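Local coordinates for protein endo-1,4-beta-xylanase (PDB 7AX7) that removes acetyl groups from acetylated xylan with the aid of a cobalt ion, as the carbohydrate esterase family 4 domain of a multidomain xylanase, at residues D20-V30 and V162-K173; M69-R78 and N108-Y116. All coordinates share one frame; numbering follows the deposited sequence.

Contact 1 of 2, residues D20-V30 and V162-K173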
loop_
_atom_site.group_PDB
_atom_site.type_symbol
_atom_site.label_atom_id
_atom_site.label_comp_id
_atom_site.label_asym_id
_atom_site.label_seq_id
_atom_site.Cartn_x
_atom_site.Cartn_y
_atom_site.Cartn_z
ATOM N N ASP A 20 -14.859 -3.356 2.457
ATOM C CA ASP A 20 -15.515 -2.054 2.536
ATOM C C ASP A 20 -14.699 -0.989 1.816
ATOM O O ASP A 20 -15.264 -0.077 1.197
ATOM C CB ASP A 20 -15.736 -1.663 3.998
ATOM C CG ASP A 20 -16.640 -2.641 4.737
ATOM O OD1 ASP A 20 -17.691 -3.036 4.186
ATOM O OD2 ASP A 20 -16.295 -3.016 5.872
ATOM N N VAL A 21 -13.367 -1.074 1.907
ATOM C CA VAL A 21 -12.526 -0.163 1.144
ATOM C C VAL A 21 -12.789 -0.352 -0.345
ATOM O O VAL A 21 -12.969 0.623 -1.090
ATOM C CB VAL A 21 -11.039 -0.373 1.508
ATOM C CG1 VAL A 21 -10.122 0.434 0.585
ATOM C CG2 VAL A 21 -10.782 0.000 2.977
ATOM N N LEU A 22 -12.867 -1.612 -0.790
ATOM C CA LEU A 22 -13.080 -1.897 -2.207
ATOM C C LEU A 22 -14.425 -1.367 -2.691
ATOM O O LEU A 22 -14.523 -0.823 -3.800
ATOM C CB LEU A 22 -12.987 -3.403 -2.449
ATOM C CG LEU A 22 -11.613 -4.049 -2.247
ATOM C CD1 LEU A 22 -11.764 -5.545 -2.391
ATOM C CD2 LEU A 22 -10.576 -3.488 -3.244
ATOM N N ASP A 23 -15.479 -1.561 -1.894
ATOM C CA ASP A 23 -16.787 -1.021 -2.249
ATOM C C ASP A 23 -16.684 0.455 -2.592
ATOM O O ASP A 23 -17.266 0.916 -3.579
ATOM C CB ASP A 23 -17.776 -1.223 -1.100
ATOM C CG ASP A 23 -18.180 -2.676 -0.911
ATOM O OD1 ASP A 23 -17.909 -3.508 -1.807
ATOM O OD2 ASP A 23 -18.769 -2.979 0.147
ATOM N N ILE A 24 -15.922 1.206 -1.791
ATOM C CA ILE A 24 -15.791 2.644 -2.002
ATOM C C ILE A 24 -14.932 2.930 -3.234
ATOM O O ILE A 24 -15.282 3.766 -4.077
ATOM C CB ILE A 24 -15.218 3.306 -0.736
ATOM C CG1 ILE A 24 -16.242 3.238 0.405
ATOM C CG2 ILE A 24 -14.754 4.736 -1.022
ATOM C CD1 ILE A 24 -15.616 3.425 1.799
ATOM N N LEU A 25 -13.789 2.254 -3.351
ATOM C CA LEU A 25 -12.957 2.425 -4.536
ATOM C C LEU A 25 -13.745 2.120 -5.803
ATOM O O LEU A 25 -13.650 2.854 -6.792
ATOM C CB LEU A 25 -11.713 1.539 -4.447
ATOM C CG LEU A 25 -10.727 1.794 -3.294
ATOM C CD1 LEU A 25 -9.592 0.787 -3.361
ATOM C CD2 LEU A 25 -10.177 3.230 -3.323
ATOM N N GLU A 26 -14.541 1.052 -5.789
ATOM C CA GLU A 26 -15.337 0.719 -6.970
ATOM C C GLU A 26 -16.359 1.808 -7.264
ATOM O O GLU A 26 -16.566 2.179 -8.427
ATOM C CB GLU A 26 -16.034 -0.628 -6.775
ATOM C CG GLU A 26 -16.892 -1.082 -7.955
ATOM C CD GLU A 26 -17.515 -2.458 -7.720
ATOM O OE1 GLU A 26 -17.744 -2.814 -6.542
ATOM O OE2 GLU A 26 -17.770 -3.183 -8.709
ATOM N N ARG A 27 -17.011 2.327 -6.219
ATOM C CA ARG A 27 -18.033 3.353 -6.404
ATOM C C ARG A 27 -17.466 4.561 -7.136
ATOM O O ARG A 27 -18.118 5.118 -8.024
ATOM C CB ARG A 27 -18.606 3.747 -5.036
ATOM C CG ARG A 27 -19.728 4.785 -5.022
ATOM C CD ARG A 27 -19.958 5.299 -3.582
ATOM N NE ARG A 27 -20.002 4.195 -2.621
ATOM C CZ ARG A 27 -19.715 4.292 -1.324
ATOM N NH1 ARG A 27 -19.347 5.453 -0.782
ATOM N NH2 ARG A 27 -19.792 3.212 -0.565
ATOM N N TYR A 28 -16.247 4.979 -6.780
ATOM C CA TYR A 28 -15.594 6.141 -7.375
ATOM C C TYR A 28 -14.713 5.802 -8.580
ATOM O O TYR A 28 -14.088 6.708 -9.146
ATOM C CB TYR A 28 -14.757 6.870 -6.309
ATOM C CG TYR A 28 -15.599 7.659 -5.325
ATOM C CD1 TYR A 28 -16.053 8.944 -5.635
ATOM C CD2 TYR A 28 -15.960 7.110 -4.101
ATOM C CE1 TYR A 28 -16.836 9.667 -4.731
ATOM C CE2 TYR A 28 -16.742 7.820 -3.195
ATOM C CZ TYR A 28 -17.177 9.087 -3.515
ATOM O OH TYR A 28 -17.948 9.776 -2.601
ATOM N N GLY A 29 -14.639 4.537 -8.985
ATOM C CA GLY A 29 -13.807 4.188 -10.131
ATOM C C GLY A 29 -12.333 4.446 -9.904
ATOM O O GLY A 29 -11.628 4.891 -10.819
ATOM N N VAL A 30 -11.848 4.160 -8.701
ATOM C CA VAL A 30 -10.494 4.493 -8.279
ATOM C C VAL A 30 -9.729 3.207 -8.001
ATOM O O VAL A 30 -10.274 2.258 -7.427
ATOM C CB VAL A 30 -10.520 5.403 -7.031
ATOM C CG1 VAL A 30 -9.147 5.515 -6.418
ATOM C CG2 VAL A 30 -11.070 6.787 -7.403
ATOM N N VAL A 162 -12.376 3.638 6.647
ATOM C CA VAL A 162 -13.492 3.416 5.734
ATOM C C VAL A 162 -14.420 4.627 5.716
ATOM O O VAL A 162 -14.840 5.091 4.650
ATOM C CB VAL A 162 -14.242 2.128 6.115
ATOM C CG1 VAL A 162 -15.478 1.973 5.250
ATOM C CG2 VAL A 162 -13.308 0.912 5.966
ATOM N N GLN A 163 -14.748 5.168 6.894
ATOM C CA GLN A 163 -15.597 6.353 6.943
ATOM C C GLN A 163 -14.930 7.543 6.264
ATOM O O GLN A 163 -15.598 8.340 5.601
ATOM C CB GLN A 163 -15.941 6.703 8.394
ATOM C CG GLN A 163 -16.876 5.730 9.070
ATOM C CD GLN A 163 -17.008 6.008 10.566
ATOM O OE1 GLN A 163 -16.112 5.683 11.360
ATOM N NE2 GLN A 163 -18.116 6.622 10.952
ATOM N N ALA A 164 -13.611 7.667 6.412
ATOM C CA ALA A 164 -12.882 8.814 5.877
ATOM C C ALA A 164 -12.706 8.744 4.366
ATOM O O ALA A 164 -12.622 9.786 3.713
ATOM C CB ALA A 164 -11.511 8.911 6.546
ATOM N N LEU A 165 -12.653 7.542 3.794
ATOM C CA LEU A 165 -12.216 7.411 2.407
ATOM C C LEU A 165 -13.093 8.160 1.395
ATOM O O LEU A 165 -12.532 8.745 0.450
ATOM C CB LEU A 165 -12.114 5.920 2.060
ATOM C CG LEU A 165 -11.482 5.590 0.705
ATOM C CD1 LEU A 165 -10.064 6.149 0.604
ATOM C CD2 LEU A 165 -11.478 4.092 0.464
ATOM N N PRO A 166 -14.427 8.196 1.507
ATOM C CA PRO A 166 -15.191 8.926 0.479
ATOM C C PRO A 166 -14.834 10.400 0.389
ATOM O O PRO A 166 -14.668 10.908 -0.728
ATOM C CB PRO A 166 -16.649 8.691 0.900
ATOM C CG PRO A 166 -16.598 7.311 1.518
ATOM C CD PRO A 166 -15.316 7.368 2.343
ATOM N N GLN A 167 -14.697 11.101 1.523
ATOM C CA GLN A 167 -14.282 12.504 1.478
ATOM C C GLN A 167 -12.897 12.652 0.866
ATOM O O GLN A 167 -12.623 13.628 0.158
ATOM C CB GLN A 167 -14.280 13.123 2.878
ATOM C CG GLN A 167 -15.650 13.404 3.494
ATOM C CD GLN A 167 -15.554 13.819 4.973
ATOM O OE1 GLN A 167 -15.821 13.017 5.872
ATOM N NE2 GLN A 167 -15.176 15.071 5.219
ATOM N N ILE A 168 -11.992 11.725 1.177
ATOM C CA ILE A 168 -10.635 11.810 0.645
ATOM C C ILE A 168 -10.656 11.736 -0.878
ATOM O O ILE A 168 -10.048 12.568 -1.561
ATOM C CB ILE A 168 -9.737 10.715 1.253
ATOM C CG1 ILE A 168 -9.531 10.957 2.756
ATOM C CG2 ILE A 168 -8.368 10.673 0.509
ATOM C CD1 ILE A 168 -8.886 9.772 3.500
ATOM N N ILE A 169 -11.361 10.746 -1.434
ATOM C CA ILE A 169 -11.388 10.582 -2.889
ATOM C C ILE A 169 -12.070 11.778 -3.540
ATOM O O ILE A 169 -11.531 12.403 -4.465
ATOM C CB ILE A 169 -12.087 9.265 -3.274
ATOM C CG1 ILE A 169 -11.243 8.063 -2.840
ATOM C CG2 ILE A 169 -12.389 9.224 -4.787
ATOM C CD1 ILE A 169 -11.978 6.766 -2.927
ATOM N N GLU A 170 -13.271 12.110 -3.065
ATOM C CA GLU A 170 -14.010 13.238 -3.614
ATOM C C GLU A 170 -13.178 14.510 -3.562
ATOM O O GLU A 170 -13.191 15.306 -4.511
ATOM C CB GLU A 170 -15.315 13.426 -2.841
ATOM C CG GLU A 170 -16.230 14.497 -3.412
ATOM C CD GLU A 170 -17.243 14.983 -2.402
ATOM O OE1 GLU A 170 -18.168 14.216 -2.073
ATOM O OE2 GLU A 170 -17.101 16.129 -1.926
ATOM N N GLY A 171 -12.448 14.717 -2.459
ATOM C CA GLY A 171 -11.696 15.951 -2.295
ATOM C C GLY A 171 -10.480 16.024 -3.197
ATOM O O GLY A 171 -10.144 17.092 -3.720
ATOM N N LEU A 172 -9.803 14.893 -3.399
ATOM C CA LEU A 172 -8.620 14.914 -4.251
ATOM C C LEU A 172 -9.005 15.096 -5.718
ATOM O O LEU A 172 -8.327 15.820 -6.458
ATOM C CB LEU A 172 -7.794 13.643 -4.027
ATOM C CG LEU A 172 -7.087 13.601 -2.656
ATOM C CD1 LEU A 172 -6.413 12.268 -2.407
ATOM C CD2 LEU A 172 -6.086 14.731 -2.530
ATOM N N LYS A 173 -10.087 14.448 -6.159
ATOM C CA LYS A 173 -10.601 14.709 -7.501
ATOM C C LYS A 173 -10.965 16.179 -7.666
ATOM O O LYS A 173 -10.654 16.796 -8.694
ATOM C CB LYS A 173 -11.823 13.828 -7.787
ATOM C CG LYS A 173 -11.506 12.351 -7.915
ATOM C CD LYS A 173 -12.671 11.578 -8.523
ATOM C CE LYS A 173 -12.340 10.094 -8.642
ATOM N NZ LYS A 173 -13.109 9.447 -9.743
HETATM O O HOH W 1 -19.153 12.010 -3.507
#
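Ile24 sits as a knob in a hole formed by Val162, Leu165, Pro166 and Ile169, in a near-parallel pairing of the helical segments 20-28 and 162-173 (-17°) on the outside of the parallel sheet of a NodB-type deacetylase barrel. The apolar contacts divide by branch. CG2 of Ile24, anti to the backbone N, lies 3.7 Å from CD2 of Leu165, while CD1 reaches the carbonyl O of Val162 and the ring of Pro166. Val21 CG1 and Leu25 CD2 both meet Leu165 CD2; Val21 and Leu165 also lie against Phe10 of strand 4-11. Farther along, the Tyr28 ring takes Ile169 over one face, with Ile169 CG2 3.6 Å from Tyr28 CG, and its OH comes 3.9 Å from Pro166 CB. With an alanine here, the ring over Ile169 and beside Pro166 would be gone, which is likely to open a gap and leave Glu170 without its water link to Tyr28. The polar contacts gather at the C-terminal end of helix 16-28. One water, in the plane of the tyrosine ring, joins Tyr28 OH to Glu170 OE1. Where Gly29 closes the helix in a Schellman motif, the extended Lys173 donates from NZ to Tyr28 O at 3.0 Å, in the carbonyl plane, with a C=O...N angle of 159°.

Contact 2 of 2, residues M69-R78 and N108-Y116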
loop_
_atom_site.group_PDB
_atom_site.type_symbol
_atom_site.label_atom_id
_atom_site.label_comp_id
_atom_site.label_asym_id
_atom_site.label_seq_id
_atom_site.Cartn_x
_atom_site.Cartn_y
_atom_site.Cartn_z
ATOM N N MET A 69 11.484 -5.990 11.078
ATOM C CA MET A 69 12.495 -6.759 10.363
ATOM C C MET A 69 13.911 -6.233 10.585
ATOM O O MET A 69 14.866 -6.841 10.087
ATOM C CB MET A 69 12.140 -6.804 8.868
ATOM C CG MET A 69 10.736 -7.395 8.611
ATOM S SD MET A 69 10.151 -7.406 6.896
ATOM C CE MET A 69 11.285 -8.550 6.107
ATOM N N THR A 70 14.078 -5.139 11.335
ATOM C CA THR A 70 15.422 -4.772 11.765
ATOM C C THR A 70 15.963 -5.732 12.818
ATOM O O THR A 70 17.164 -5.711 13.102
ATOM C CB THR A 70 15.469 -3.324 12.294
ATOM O OG1 THR A 70 14.783 -3.220 13.551
ATOM C CG2 THR A 70 14.845 -2.364 11.293
ATOM N N ASN A 71 15.123 -6.606 13.372
ATOM C CA ASN A 71 15.577 -7.588 14.347
ATOM C C ASN A 71 15.674 -8.994 13.759
ATOM O O ASN A 71 15.679 -9.976 14.508
ATOM C CB ASN A 71 14.658 -7.554 15.568
ATOM C CG ASN A 71 14.501 -6.144 16.128
ATOM O OD1 ASN A 71 13.393 -5.668 16.375
ATOM N ND2 ASN A 71 15.612 -5.467 16.301
ATOM N N MET A 72 15.788 -9.106 12.434
ATOM C CA MET A 72 15.764 -10.389 11.739
ATOM C C MET A 72 17.074 -10.647 11.004
ATOM O O MET A 72 17.727 -9.722 10.510
ATOM C CB MET A 72 14.613 -10.460 10.720
ATOM C CG MET A 72 13.247 -10.729 11.305
ATOM S SD MET A 72 11.956 -10.922 10.036
ATOM C CE MET A 72 12.763 -11.990 8.897
ATOM N N SER A 73 17.439 -11.923 10.907
ATOM C CA SER A 73 18.614 -12.301 10.139
ATOM C C SER A 73 18.346 -12.137 8.644
ATOM O O SER A 73 17.198 -12.102 8.189
ATOM C CB SER A 73 18.998 -13.744 10.438
ATOM O OG SER A 73 17.974 -14.618 9.998
ATOM N N ALA A 74 19.434 -12.041 7.876
ATOM C CA ALA A 74 19.317 -11.918 6.425
ATOM C C ALA A 74 18.475 -13.047 5.844
ATOM O O ALA A 74 17.611 -12.815 4.992
ATOM C CB ALA A 74 20.705 -11.909 5.781
ATOM N N GLN A 75 18.738 -14.285 6.283
ATOM C CA GLN A 75 18.030 -15.447 5.749
ATOM C C GLN A 75 16.538 -15.344 6.025
ATOM O O GLN A 75 15.711 -15.605 5.145
ATOM C CB GLN A 75 18.588 -16.738 6.356
ATOM C CG GLN A 75 20.055 -17.046 6.024
ATOM C CD GLN A 75 21.070 -16.059 6.630
ATOM O OE1 GLN A 75 20.905 -15.560 7.763
ATOM N NE2 GLN A 75 22.132 -15.778 5.864
ATOM N N ASN A 76 16.175 -14.976 7.254
ATOM C CA ASN A 76 14.765 -14.904 7.604
ATOM C C ASN A 76 14.064 -13.786 6.843
ATOM O O ASN A 76 12.916 -13.951 6.417
ATOM C CB ASN A 76 14.612 -14.743 9.113
ATOM C CG ASN A 76 14.713 -16.077 9.844
ATOM O OD1 ASN A 76 14.481 -17.129 9.253
ATOM N ND2 ASN A 76 15.061 -16.040 11.121
ATOM N N ILE A 77 14.741 -12.646 6.656
ATOM C CA ILE A 77 14.207 -11.591 5.795
ATOM C C ILE A 77 13.907 -12.146 4.407
ATOM O O ILE A 77 12.802 -11.977 3.877
ATOM C CB ILE A 77 15.180 -10.398 5.738
ATOM C CG1 ILE A 77 15.194 -9.643 7.078
ATOM C CG2 ILE A 77 14.801 -9.428 4.626
ATOM C CD1 ILE A 77 16.299 -8.625 7.170
ATOM N N ARG A 78 14.874 -12.849 3.805
ATOM C CA ARG A 78 14.656 -13.356 2.451
ATOM C C ARG A 78 13.495 -14.345 2.400
ATOM O O ARG A 78 12.694 -14.321 1.458
ATOM C CB ARG A 78 15.932 -13.995 1.904
ATOM C CG ARG A 78 17.086 -13.017 1.678
ATOM C CD ARG A 78 18.278 -13.725 1.021
ATOM N NE ARG A 78 19.316 -12.779 0.633
ATOM C CZ ARG A 78 19.266 -12.013 -0.456
ATOM N NH1 ARG A 78 18.218 -12.081 -1.272
ATOM N NH2 ARG A 78 20.263 -11.179 -0.736
ATOM N N ASN A 108 20.276 -1.584 7.466
ATOM C CA ASN A 108 21.139 -2.005 6.362
ATOM C C ASN A 108 20.836 -3.437 5.930
ATOM O O ASN A 108 20.819 -3.744 4.734
ATOM C CB ASN A 108 22.622 -1.898 6.750
ATOM C CG ASN A 108 23.083 -0.472 6.968
ATOM O OD1 ASN A 108 24.062 -0.243 7.678
ATOM N ND2 ASN A 108 22.386 0.491 6.373
ATOM N N THR A 109 20.639 -4.335 6.896
ATOM C CA THR A 109 20.429 -5.741 6.562
ATOM C C THR A 109 19.217 -5.919 5.650
ATOM O O THR A 109 19.284 -6.661 4.663
ATOM C CB THR A 109 20.297 -6.553 7.852
ATOM O OG1 THR A 109 21.487 -6.371 8.626
ATOM C CG2 THR A 109 20.115 -8.046 7.566
ATOM N N MET A 110 18.119 -5.205 5.931
ATOM C CA MET A 110 16.947 -5.274 5.059
ATOM C C MET A 110 17.275 -4.801 3.646
ATOM O O MET A 110 16.962 -5.483 2.662
ATOM C CB MET A 110 15.798 -4.452 5.653
ATOM C CG MET A 110 15.177 -5.102 6.868
ATOM S SD MET A 110 14.089 -4.020 7.783
ATOM C CE MET A 110 12.714 -3.934 6.627
ATOM N N TYR A 111 17.896 -3.622 3.524
ATOM C CA TYR A 111 18.226 -3.104 2.200
ATOM C C TYR A 111 19.127 -4.058 1.416
ATOM O O TYR A 111 19.007 -4.153 0.189
ATOM C CB TYR A 111 18.901 -1.740 2.317
ATOM C CG TYR A 111 17.967 -0.555 2.475
ATOM C CD1 TYR A 111 17.056 -0.213 1.477
ATOM C CD2 TYR A 111 18.038 0.255 3.600
ATOM C CE1 TYR A 111 16.223 0.888 1.612
ATOM C CE2 TYR A 111 17.216 1.359 3.745
ATOM C CZ TYR A 111 16.310 1.669 2.754
ATOM O OH TYR A 111 15.506 2.771 2.914
ATOM N N GLN A 112 20.038 -4.758 2.101
ATOM C CA GLN A 112 20.944 -5.689 1.436
ATOM C C GLN A 112 20.243 -6.965 0.981
ATOM O O GLN A 112 20.775 -7.678 0.119
ATOM C CB GLN A 112 22.104 -6.063 2.376
ATOM C CG GLN A 112 23.021 -4.896 2.779
ATOM C CD GLN A 112 23.911 -5.216 3.983
ATOM O OE1 GLN A 112 23.908 -6.333 4.492
ATOM N NE2 GLN A 112 24.675 -4.221 4.444
ATOM N N ASN A 113 19.079 -7.285 1.548
ATOM C CA ASN A 113 18.487 -8.602 1.357
ATOM C C ASN A 113 17.058 -8.546 0.847
ATOM O O ASN A 113 16.356 -9.559 0.916
ATOM C CB ASN A 113 18.551 -9.402 2.660
ATOM C CG ASN A 113 19.958 -9.899 2.950
ATOM O OD1 ASN A 113 20.432 -10.810 2.286
ATOM N ND2 ASN A 113 20.641 -9.273 3.909
ATOM N N ILE A 114 16.617 -7.400 0.335
ATOM C CA ILE A 114 15.290 -7.235 -0.247
ATOM C C ILE A 114 15.475 -6.650 -1.642
ATOM O O ILE A 114 16.095 -5.590 -1.800
ATOM C CB ILE A 114 14.382 -6.347 0.625
ATOM C CG1 ILE A 114 14.151 -7.037 1.979
ATOM C CG2 ILE A 114 13.053 -6.054 -0.075
ATOM C CD1 ILE A 114 13.333 -6.232 2.956
ATOM N N ASP A 115 14.945 -7.351 -2.644
ATOM C CA ASP A 115 15.154 -7.068 -4.059
ATOM C C ASP A 115 14.044 -6.232 -4.681
ATOM O O ASP A 115 14.042 -6.032 -5.903
ATOM C CB ASP A 115 15.299 -8.388 -4.825
ATOM C CG ASP A 115 16.525 -9.169 -4.394
ATOM O OD1 ASP A 115 17.576 -8.527 -4.196
ATOM O OD2 ASP A 115 16.433 -10.406 -4.236
ATOM N N TYR A 116 13.102 -5.757 -3.893
ATOM C CA TYR A 116 12.068 -4.887 -4.412
ATOM C C TYR A 116 12.332 -3.447 -4.002
ATOM O O TYR A 116 12.964 -3.194 -2.968
ATOM C CB TYR A 116 10.684 -5.309 -3.898
ATOM C CG TYR A 116 10.285 -6.723 -4.239
ATOM C CD1 TYR A 116 9.870 -7.056 -5.524
ATOM C CD2 TYR A 116 10.296 -7.719 -3.270
ATOM C CE1 TYR A 116 9.487 -8.340 -5.840
ATOM C CE2 TYR A 116 9.913 -9.014 -3.575
ATOM C CZ TYR A 116 9.508 -9.317 -4.856
ATOM O OH TYR A 116 9.139 -10.606 -5.158
HETATM O O HOH W 2 19.822 -8.432 -2.432
#
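Arg78 reaches across to Asn113 and Asp115 from the first turns of helix 74-92, and its course shows how one long side chain can join a helix to the end of another. From CB the chain runs extended to NE. CG passes 3.6 Å from Asn113 O, and CD goes by the amide of the same residue. NE then gives a weak, bent hydrogen bond to Asn113 OD1 at 2.8 Å (118° at the hydrogen). There the chain turns (chi4 -79°), setting one guanidinium face over Asn113 CA, its plane almost perpendicular to the amide. At the tip, Arg78 NH1 makes a long salt bridge of 3.8 Å to Asp115 OD2, at the guanidinium edge, and a water accepts a long bond from NH2 while lying within bonding distance of Gln112 O and Asp115 OD1. Asn113 is itself fixed by ND2, which donates to Thr109 O at 3.0 Å and rests against Ala74 CB; this probably holds OD1 turned toward the arginine. Beneath the polar layer Ile77 CD1 touches Met110 CG at 3.7 Å, and its CG2 meets Ile114 CG1. Met110 SD lies 3.6 Å from Met69 CB; the Met69 side chain is about 10 Å from the cobalt. The axes of segments 74-78 and 108-113 cross at -54°, a helix-to-helix packing, with Ser73 as N-cap of the first, at the periphery of the NodB (CE4) fold.

Overall arrangement
Contacts 1 and 2 lie on opposite sides of the chain's centre, 34 Å apart between their centres and about 21 Å between nearest atoms, and do not touch. Along the chain, both segments of contact 2 fall between the two of contact 1. Contact 1 joins helices 16-28 and 159-174, its segments 132 residues apart, whereas contact 2 ties the start of helix 74-92 to the short helix 108-113 across a separation of 30. All four segments belong to one NodB homology region, built round a parallel sheet, and the cobalt site of Asp12, His62 and His66 belongs to the same region. The pair illustrates how a single catalytic domain is knit together by both long-range and more local helix pairings.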